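Local coordinates for HD domain protein (Enterococcus faecalis, PDB 4LRL) that probably hydrolyses deoxynucleoside triphosphates as an HD-domain phosphohydrolase, under allosteric control by bound nucleotides such as dGTP, at residues Glu63-Arg66 against Leu67-Ile70; His143-Glu146 against His147-Thr151; Ile156-Gln159 against Ile160-Pro164. One frame throughout, in Å; residues are numbered along the deposited sequence.

Interaction 1: residues Glu63-Arg66 against Leu67-Ile70. With DGT (2'-deoxyguanosine-5'-triphosphate), chain O.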
loop_
_atom_site.group_PDB
_atom_site.type_symbol
_atom_site.label_atom_id
_atom_site.label_comp_id
_atom_site.label_asym_id
_atom_site.label_seq_id
_atom_site.Cartn_x
_atom_site.Cartn_y
_atom_site.Cartn_z
ATOM N N GLU C 63 -19.123 -11.457 -27.338
ATOM C CA GLU C 63 -18.886 -10.030 -27.481
ATOM C C GLU C 63 -18.203 -9.418 -26.255
ATOM O O GLU C 63 -17.490 -8.426 -26.375
ATOM C CB GLU C 63 -20.201 -9.303 -27.772
ATOM C CG GLU C 63 -20.845 -9.643 -29.115
ATOM C CD GLU C 63 -21.625 -10.952 -29.090
ATOM O OE1 GLU C 63 -21.950 -11.433 -27.979
ATOM O OE2 GLU C 63 -21.913 -11.499 -30.183
ATOM N N VAL C 64 -18.437 -9.998 -25.080
ATOM C CA VAL C 64 -17.780 -9.553 -23.858
ATOM C C VAL C 64 -16.371 -10.155 -23.785
ATOM O O VAL C 64 -15.429 -9.472 -23.400
ATOM C CB VAL C 64 -18.612 -9.895 -22.598
ATOM C CG1 VAL C 64 -17.849 -9.571 -21.312
ATOM C CG2 VAL C 64 -19.931 -9.122 -22.607
ATOM N N GLN C 65 -16.233 -11.415 -24.185
ATOM C CA GLN C 65 -14.951 -12.107 -24.142
ATOM C C GLN C 65 -13.858 -11.429 -24.967
ATOM O O GLN C 65 -12.683 -11.474 -24.593
ATOM C CB GLN C 65 -15.095 -13.562 -24.594
ATOM C CG GLN C 65 -15.791 -14.448 -23.575
ATOM C CD GLN C 65 -15.036 -14.554 -22.258
ATOM O OE1 GLN C 65 -13.847 -14.868 -22.234
ATOM N NE2 GLN C 65 -15.737 -14.317 -21.156
ATOM N N ARG C 66 -14.243 -10.805 -26.081
ATOM C CA ARG C 66 -13.257 -10.215 -26.981
ATOM C C ARG C 66 -12.654 -8.930 -26.399
ATOM O O ARG C 66 -11.602 -8.463 -26.845
ATOM C CB ARG C 66 -13.832 -10.008 -28.392
ATOM C CG ARG C 66 -14.968 -9.024 -28.494
ATOM C CD ARG C 66 -14.870 -8.213 -29.775
ATOM N NE ARG C 66 -15.379 -6.871 -29.524
ATOM C CZ ARG C 66 -15.070 -5.772 -30.209
ATOM N NH1 ARG C 66 -15.619 -4.628 -29.830
ATOM N NH2 ARG C 66 -14.236 -5.800 -31.256
ATOM N N LEU C 67 -13.308 -8.385 -25.378
ATOM C CA LEU C 67 -12.751 -7.268 -24.631
ATOM C C LEU C 67 -11.441 -7.637 -23.908
ATOM O O LEU C 67 -10.688 -6.755 -23.534
ATOM C CB LEU C 67 -13.789 -6.679 -23.668
ATOM C CG LEU C 67 -15.096 -6.150 -24.271
ATOM C CD1 LEU C 67 -16.005 -5.512 -23.206
ATOM C CD2 LEU C 67 -14.856 -5.173 -25.441
ATOM N N ARG C 68 -11.162 -8.928 -23.730
ATOM C CA ARG C 68 -9.849 -9.365 -23.223
ATOM C C ARG C 68 -8.726 -8.979 -24.165
ATOM O O ARG C 68 -7.603 -8.726 -23.731
ATOM C CB ARG C 68 -9.797 -10.877 -23.021
ATOM C CG ARG C 68 -10.632 -11.390 -21.871
ATOM C CD ARG C 68 -10.780 -12.894 -22.012
ATOM N NE ARG C 68 -11.493 -13.520 -20.905
ATOM C CZ ARG C 68 -10.946 -13.841 -19.738
ATOM N NH1 ARG C 68 -9.670 -13.564 -19.497
ATOM N NH2 ARG C 68 -11.687 -14.429 -18.801
ATOM N N ARG C 69 -9.044 -8.943 -25.458
ATOM C CA ARG C 69 -8.059 -8.706 -26.506
ATOM C C ARG C 69 -7.935 -7.222 -26.883
ATOM O O ARG C 69 -7.380 -6.879 -27.932
ATOM C CB ARG C 69 -8.385 -9.582 -27.721
ATOM C CG ARG C 69 -8.393 -11.073 -27.389
ATOM C CD ARG C 69 -8.505 -11.968 -28.611
ATOM N NE ARG C 69 -9.783 -11.829 -29.304
ATOM C CZ ARG C 69 -10.913 -12.432 -28.943
ATOM N NH1 ARG C 69 -10.955 -13.232 -27.881
ATOM N NH2 ARG C 69 -12.012 -12.229 -29.652
ATOM N N ILE C 70 -8.444 -6.345 -26.019
ATOM C CA ILE C 70 -8.395 -4.912 -26.281
ATOM C C ILE C 70 -7.929 -4.177 -25.031
ATOM O O ILE C 70 -8.565 -4.268 -23.972
ATOM C CB ILE C 70 -9.767 -4.368 -26.770
ATOM C CG1 ILE C 70 -10.183 -5.052 -28.081
ATOM C CG2 ILE C 70 -9.711 -2.861 -26.960
ATOM C CD1 ILE C 70 -11.582 -4.681 -28.572
HETATM P PG DGT O . -18.320 -24.072 -13.827
HETATM O O1G DGT O . -19.024 -24.978 -14.817
HETATM O O2G DGT O . -18.674 -22.607 -13.947
HETATM O O3G DGT O . -18.339 -24.615 -12.411
HETATM O O3B DGT O . -16.779 -24.128 -14.303
HETATM P PB DGT O . -15.571 -23.781 -13.294
HETATM O O1B DGT O . -16.094 -22.941 -12.158
HETATM O O2B DGT O . -14.832 -25.067 -12.991
HETATM O O3A DGT O . -14.589 -22.906 -14.237
HETATM P PA DGT O . -14.983 -21.501 -14.919
HETATM O O1A DGT O . -16.340 -21.038 -14.489
HETATM O O2A DGT O . -14.686 -21.592 -16.393
HETATM O "O5'" DGT O . -13.895 -20.519 -14.253
HETATM C "C5'" DGT O . -13.586 -20.609 -12.860
HETATM C "C4'" DGT O . -12.627 -19.497 -12.453
HETATM O "O4'" DGT O . -12.294 -18.686 -13.579
HETATM C "C3'" DGT O . -13.266 -18.577 -11.425
HETATM O "O3'" DGT O . -12.362 -18.405 -10.320
HETATM C "C2'" DGT O . -13.498 -17.255 -12.138
HETATM C "C1'" DGT O . -12.451 -17.306 -13.241
HETATM N N9 DGT O . -12.778 -16.521 -14.460
HETATM C C8 DGT O . -12.058 -15.483 -14.914
HETATM N N7 DGT O . -12.580 -14.974 -16.055
HETATM C C5 DGT O . -13.662 -15.704 -16.345
HETATM C C6 DGT O . -14.676 -15.698 -17.416
HETATM O O6 DGT O . -14.606 -14.855 -18.336
HETATM N N1 DGT O . -15.647 -16.621 -17.360
HETATM C C2 DGT O . -15.726 -17.541 -16.373
HETATM N N2 DGT O . -16.736 -18.438 -16.386
HETATM N N3 DGT O . -14.823 -17.604 -15.357
HETATM C C4 DGT O . -13.792 -16.723 -15.293
#
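The Q65 side chain lies alongside that of R68, both pointing toward the base of a bound dGTP, with amide and guanidinium planes 39° apart. R68 NE donates to Q65 OE1 over 3.0 Å, a bent bond with the donor 37° out of the amide carbonyl plane. R68 stays extended from CG to NE, whereas Q65 folds at chi2, which brings its amide back beside the arginine. Two donors then converge on the guanine carbonyl: Q65 NE2 reaches DGT O6 at 3.1 Å in a nearly straight bond (169°), and R68 NH2 reaches the same atom at 3.0 Å. R68 NH2 also stands 2.9 Å from DGT N7, which lies at the edge of the guanidinium. Q65 NE2 has a further acceptor in I59 O, R68 NH1 is bonded to S77 O of the second subunit, and F88 forms a cation-pi contact with R68. Next along the chain, R69 bends at chi3 and lays one guanidinium face over R66 CA; its NE meets D321 in a salt bridge and its NH1 bonds L348 O of the second subunit. R66 carries I70 CD1 over one face of its guanidinium, 3.9 Å from NH2. The backbone here is held by i to i-3 bonds, such as R69 N to R66 O at 2.9 Å. Paired amide and guanidinium groups reading the guanine O6 edge, with R350 and K354 of the second subunit also bonding the nucleotide, mark an intersubunit dGTP site, consistent with an allosteric one.

Interaction 2: residues His143-Glu146 against His147-Thr151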
loop_
_atom_site.group_PDB
_atom_site.type_symbol
_atom_site.label_atom_id
_atom_site.label_comp_id
_atom_site.label_asym_id
_atom_site.label_seq_id
_atom_site.Cartn_x
_atom_site.Cartn_y
_atom_site.Cartn_z
ATOM N N HIS C 143 -10.212 5.533 -29.584
ATOM C CA HIS C 143 -10.177 6.955 -29.954
ATOM C C HIS C 143 -9.537 7.218 -31.338
ATOM O O HIS C 143 -10.058 8.008 -32.132
ATOM C CB HIS C 143 -9.482 7.787 -28.861
ATOM C CG HIS C 143 -9.590 9.265 -29.076
ATOM N ND1 HIS C 143 -8.536 10.032 -29.528
ATOM C CD2 HIS C 143 -10.643 10.110 -28.946
ATOM C CE1 HIS C 143 -8.925 11.290 -29.643
ATOM N NE2 HIS C 143 -10.203 11.364 -29.302
ATOM N N THR C 144 -8.414 6.550 -31.608
ATOM C CA THR C 144 -7.712 6.671 -32.884
ATOM C C THR C 144 -8.553 6.079 -34.011
ATOM O O THR C 144 -8.674 6.660 -35.086
ATOM C CB THR C 144 -6.356 5.942 -32.841
ATOM O OG1 THR C 144 -5.628 6.362 -31.690
ATOM C CG2 THR C 144 -5.536 6.241 -34.078
ATOM N N PHE C 145 -9.139 4.918 -33.735
ATOM C CA PHE C 145 -9.942 4.191 -34.705
ATOM C C PHE C 145 -11.160 4.993 -35.180
ATOM O O PHE C 145 -11.484 4.994 -36.376
ATOM C CB PHE C 145 -10.374 2.847 -34.118
ATOM C CG PHE C 145 -10.707 1.824 -35.152
ATOM C CD1 PHE C 145 -9.728 0.951 -35.624
ATOM C CD2 PHE C 145 -11.999 1.733 -35.668
ATOM C CE1 PHE C 145 -10.032 0.002 -36.598
ATOM C CE2 PHE C 145 -12.314 0.787 -36.644
ATOM C CZ PHE C 145 -11.326 -0.075 -37.115
ATOM N N GLU C 146 -11.819 5.688 -34.254
ATOM C CA GLU C 146 -12.998 6.485 -34.607
ATOM C C GLU C 146 -12.638 7.713 -35.424
ATOM O O GLU C 146 -13.417 8.142 -36.269
ATOM C CB GLU C 146 -13.800 6.876 -33.364
ATOM C CG GLU C 146 -14.315 5.667 -32.592
ATOM C CD GLU C 146 -14.999 6.009 -31.278
ATOM O OE1 GLU C 146 -15.437 5.060 -30.599
ATOM O OE2 GLU C 146 -15.111 7.207 -30.926
ATOM N N HIS C 147 -11.458 8.275 -35.174
ATOM C CA HIS C 147 -11.004 9.424 -35.954
ATOM C C HIS C 147 -10.779 9.056 -37.425
ATOM O O HIS C 147 -11.205 9.789 -38.318
ATOM C CB HIS C 147 -9.743 10.055 -35.346
ATOM C CG HIS C 147 -9.185 11.187 -36.159
ATOM N ND1 HIS C 147 -7.940 11.139 -36.750
ATOM C CD2 HIS C 147 -9.717 12.387 -36.496
ATOM C CE1 HIS C 147 -7.722 12.266 -37.404
ATOM N NE2 HIS C 147 -8.787 13.037 -37.271
ATOM N N ILE C 148 -10.136 7.914 -37.664
ATOM C CA ILE C 148 -9.772 7.483 -39.022
ATOM C C ILE C 148 -10.927 6.794 -39.759
ATOM O O ILE C 148 -11.147 7.042 -40.951
ATOM C CB ILE C 148 -8.528 6.532 -39.020
ATOM C CG1 ILE C 148 -7.346 7.143 -38.241
ATOM C CG2 ILE C 148 -8.129 6.130 -40.445
ATOM C CD1 ILE C 148 -6.808 8.452 -38.803
ATOM N N PHE C 149 -11.658 5.929 -39.058
ATOM C CA PHE C 149 -12.690 5.121 -39.709
ATOM C C PHE C 149 -14.132 5.555 -39.437
ATOM O O PHE C 149 -15.069 4.911 -39.896
ATOM C CB PHE C 149 -12.491 3.642 -39.389
ATOM C CG PHE C 149 -11.174 3.104 -39.859
ATOM C CD1 PHE C 149 -10.160 2.820 -38.951
ATOM C CD2 PHE C 149 -10.935 2.903 -41.210
ATOM C CE1 PHE C 149 -8.936 2.324 -39.381
ATOM C CE2 PHE C 149 -9.702 2.408 -41.655
ATOM C CZ PHE C 149 -8.704 2.119 -40.737
ATOM N N ASP C 150 -14.286 6.655 -38.701
ATOM C CA ASP C 150 -15.586 7.256 -38.389
ATOM C C ASP C 150 -16.592 6.293 -37.731
ATOM O O ASP C 150 -17.798 6.364 -37.981
ATOM C CB ASP C 150 -16.179 7.966 -39.624
ATOM C CG ASP C 150 -16.951 9.233 -39.258
ATOM O OD1 ASP C 150 -16.738 9.768 -38.139
ATOM O OD2 ASP C 150 -17.772 9.693 -40.089
ATOM N N THR C 151 -16.076 5.390 -36.897
ATOM C CA THR C 151 -16.905 4.541 -36.042
ATOM C C THR C 151 -17.360 5.328 -34.807
ATOM O O THR C 151 -16.814 6.392 -34.503
ATOM C CB THR C 151 -16.142 3.269 -35.576
ATOM O OG1 THR C 151 -14.882 3.638 -35.005
ATOM C CG2 THR C 151 -15.896 2.317 -36.734
#
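H147 sets its CB against T144 O, 3.6 Å away, and its backbone N gives H143 O only a weak bond; its imidazole leads off to D280 through ND1. I148 follows with a firmer helical bond to T144 O at 3.2 Å, and its CG1 packs against that same oxygen. F149 is the main apolar partner. Its CD1 sits over the centre of one face of the F145 ring, 3.6 Å from F145 CZ, the two planes crossing at 41°. F145 has CG anti to its N (chi1 -157°), while F149 has CG anti to its carbonyl carbon; these settings bring rings one helical turn apart together, and F307 of helix 305-308 meets F145 edge-to-face. This is the C-terminal turn of helix 142-149 in the HD domain, where F149 N still bonds F145 O at 2.8 Å. D150 then ends the helix with positive phi (55°), its N bonding E146 O weakly and its CA making a CA-H...O contact with the same oxygen. T151, past the turn, folds back across E146: T151 OG1 approaches E146 CG at 3.2 Å and also lies at the edge of the F145 ring, 3.5 Å from CD2. T151 CG2 packs against F145 CE2, whereas the extended E146 chain carries OE1 to H153 ND1.

Interaction 3: residues Ile156-Gln159 against Ile160-Pro164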
loop_
_atom_site.group_PDB
_atom_site.type_symbol
_atom_site.label_atom_id
_atom_site.label_comp_id
_atom_site.label_asym_id
_atom_site.label_seq_id
_atom_site.Cartn_x
_atom_site.Cartn_y
_atom_site.Cartn_z
ATOM N N ILE C 156 -22.264 1.453 -31.581
ATOM C CA ILE C 156 -21.957 0.032 -31.732
ATOM C C ILE C 156 -22.376 -0.795 -30.518
ATOM O O ILE C 156 -22.892 -1.904 -30.670
ATOM C CB ILE C 156 -20.479 -0.186 -32.089
ATOM C CG1 ILE C 156 -20.225 0.342 -33.504
ATOM C CG2 ILE C 156 -20.109 -1.662 -31.994
ATOM C CD1 ILE C 156 -18.814 0.814 -33.741
ATOM N N THR C 157 -22.168 -0.246 -29.323
ATOM C CA THR C 157 -22.660 -0.852 -28.096
ATOM C C THR C 157 -24.160 -1.128 -28.198
ATOM O O THR C 157 -24.598 -2.248 -27.933
ATOM C CB THR C 157 -22.378 0.039 -26.867
ATOM O OG1 THR C 157 -20.967 0.162 -26.695
ATOM C CG2 THR C 157 -22.962 -0.572 -25.603
ATOM N N VAL C 158 -24.926 -0.109 -28.594
ATOM C CA VAL C 158 -26.374 -0.229 -28.731
ATOM C C VAL C 158 -26.708 -1.287 -29.775
ATOM O O VAL C 158 -27.605 -2.106 -29.566
ATOM C CB VAL C 158 -27.036 1.137 -29.083
ATOM C CG1 VAL C 158 -28.512 0.963 -29.482
ATOM C CG2 VAL C 158 -26.894 2.107 -27.918
ATOM N N GLN C 159 -25.973 -1.270 -30.884
ATOM C CA GLN C 159 -26.095 -2.294 -31.922
ATOM C C GLN C 159 -25.917 -3.708 -31.366
ATOM O O GLN C 159 -26.720 -4.588 -31.653
ATOM C CB GLN C 159 -25.065 -2.071 -33.030
ATOM C CG GLN C 159 -25.433 -1.034 -34.066
ATOM C CD GLN C 159 -24.406 -0.957 -35.184
ATOM O OE1 GLN C 159 -23.884 -1.977 -35.642
ATOM N NE2 GLN C 159 -24.109 0.260 -35.629
ATOM N N ILE C 160 -24.864 -3.916 -30.576
ATOM C CA ILE C 160 -24.546 -5.241 -30.042
ATOM C C ILE C 160 -25.658 -5.731 -29.111
ATOM O O ILE C 160 -25.984 -6.925 -29.060
ATOM C CB ILE C 160 -23.190 -5.228 -29.300
ATOM C CG1 ILE C 160 -22.046 -4.998 -30.296
ATOM C CG2 ILE C 160 -22.980 -6.528 -28.505
ATOM C CD1 ILE C 160 -20.793 -4.458 -29.666
ATOM N N ILE C 161 -26.241 -4.788 -28.391
ATOM C CA ILE C 161 -27.295 -5.089 -27.450
ATOM C C ILE C 161 -28.596 -5.388 -28.179
ATOM O O ILE C 161 -29.328 -6.291 -27.785
ATOM C CB ILE C 161 -27.488 -3.931 -26.449
ATOM C CG1 ILE C 161 -26.296 -3.862 -25.491
ATOM C CG2 ILE C 161 -28.810 -4.081 -25.682
ATOM C CD1 ILE C 161 -26.222 -2.587 -24.680
ATOM N N THR C 162 -28.861 -4.645 -29.249
ATOM C CA THR C 162 -30.151 -4.717 -29.936
ATOM C C THR C 162 -30.156 -5.568 -31.221
ATOM O O THR C 162 -31.206 -5.750 -31.832
ATOM C CB THR C 162 -30.710 -3.300 -30.223
ATOM O OG1 THR C 162 -29.809 -2.594 -31.078
ATOM C CG2 THR C 162 -30.884 -2.506 -28.924
ATOM N N SER C 163 -28.998 -6.101 -31.615
ATOM C CA SER C 163 -28.892 -6.906 -32.847
ATOM C C SER C 163 -28.955 -8.408 -32.571
ATOM O O SER C 163 -28.145 -8.938 -31.806
ATOM C CB SER C 163 -27.620 -6.586 -33.644
ATOM O OG SER C 163 -27.515 -5.201 -33.926
ATOM N N PRO C 164 -29.917 -9.096 -33.212
ATOM C CA PRO C 164 -30.175 -10.516 -33.014
ATOM C C PRO C 164 -28.988 -11.411 -33.346
ATOM O O PRO C 164 -28.887 -12.509 -32.808
ATOM C CB PRO C 164 -31.327 -10.794 -33.978
ATOM C CG PRO C 164 -32.014 -9.477 -34.120
ATOM C CD PRO C 164 -30.895 -8.488 -34.128
#
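I160 CD1 rests on I156 CG2 at 3.7 Å, the two isoleucines crossing one helical turn apart. Both have CG1 beside the backbone N and CG2 anti to it; I156 offers its CG2 branch and I160 its CD1 end, while I160 CG1 lies against I156 O. T157 and I161 run side by side in the same direction, with T157 CG2 3.9 Å from I161 CD1, while T157 OG1 bonds H153 O on the preceding turn. This is the last part of helix 153-162 in the HD domain; V158, I161 and T162 touch helix 179-187, and I156 and I160 touch helix 314-318. At the end of the helix, hydroxyls fold back onto carbonyls. T162 chi1 of 61° holds OG1 between the backbone N and carbonyl carbon, where it donates to V158 O at 2.7 Å from 41° above the carbonyl plane. T162 N grips the same oxygen at 2.9 Å, so V158 O accepts two bonds from one residue. S163, the first residue to leave helical geometry, keeps OG beside its N (chi1 -54°) and gives Q159 O a very short hydroxyl bond, its exact length doubtful; S163 N reaches that oxygen too, weakly.

From the N terminus, interaction 1 comes first, at the end of helix 62-65, ahead of helix 87-108. Interactions 2 and 3 follow on the successive helices 142-149 and 153-162. All three are local contacts in series, each within a continuous run of residues; none nests in or crosses another, and none closes a long loop. In space, interaction 3 touches both of the others. E63 CG of interaction 1 packs on I160 CG2 of interaction 3, joining the nucleotide-binding turn to helix 153-162, and T151 CB meets I156 CD1 where interaction 2 leads into interaction 3. Interactions 1 and 2 do not touch, their nearest atoms about 9 Å apart.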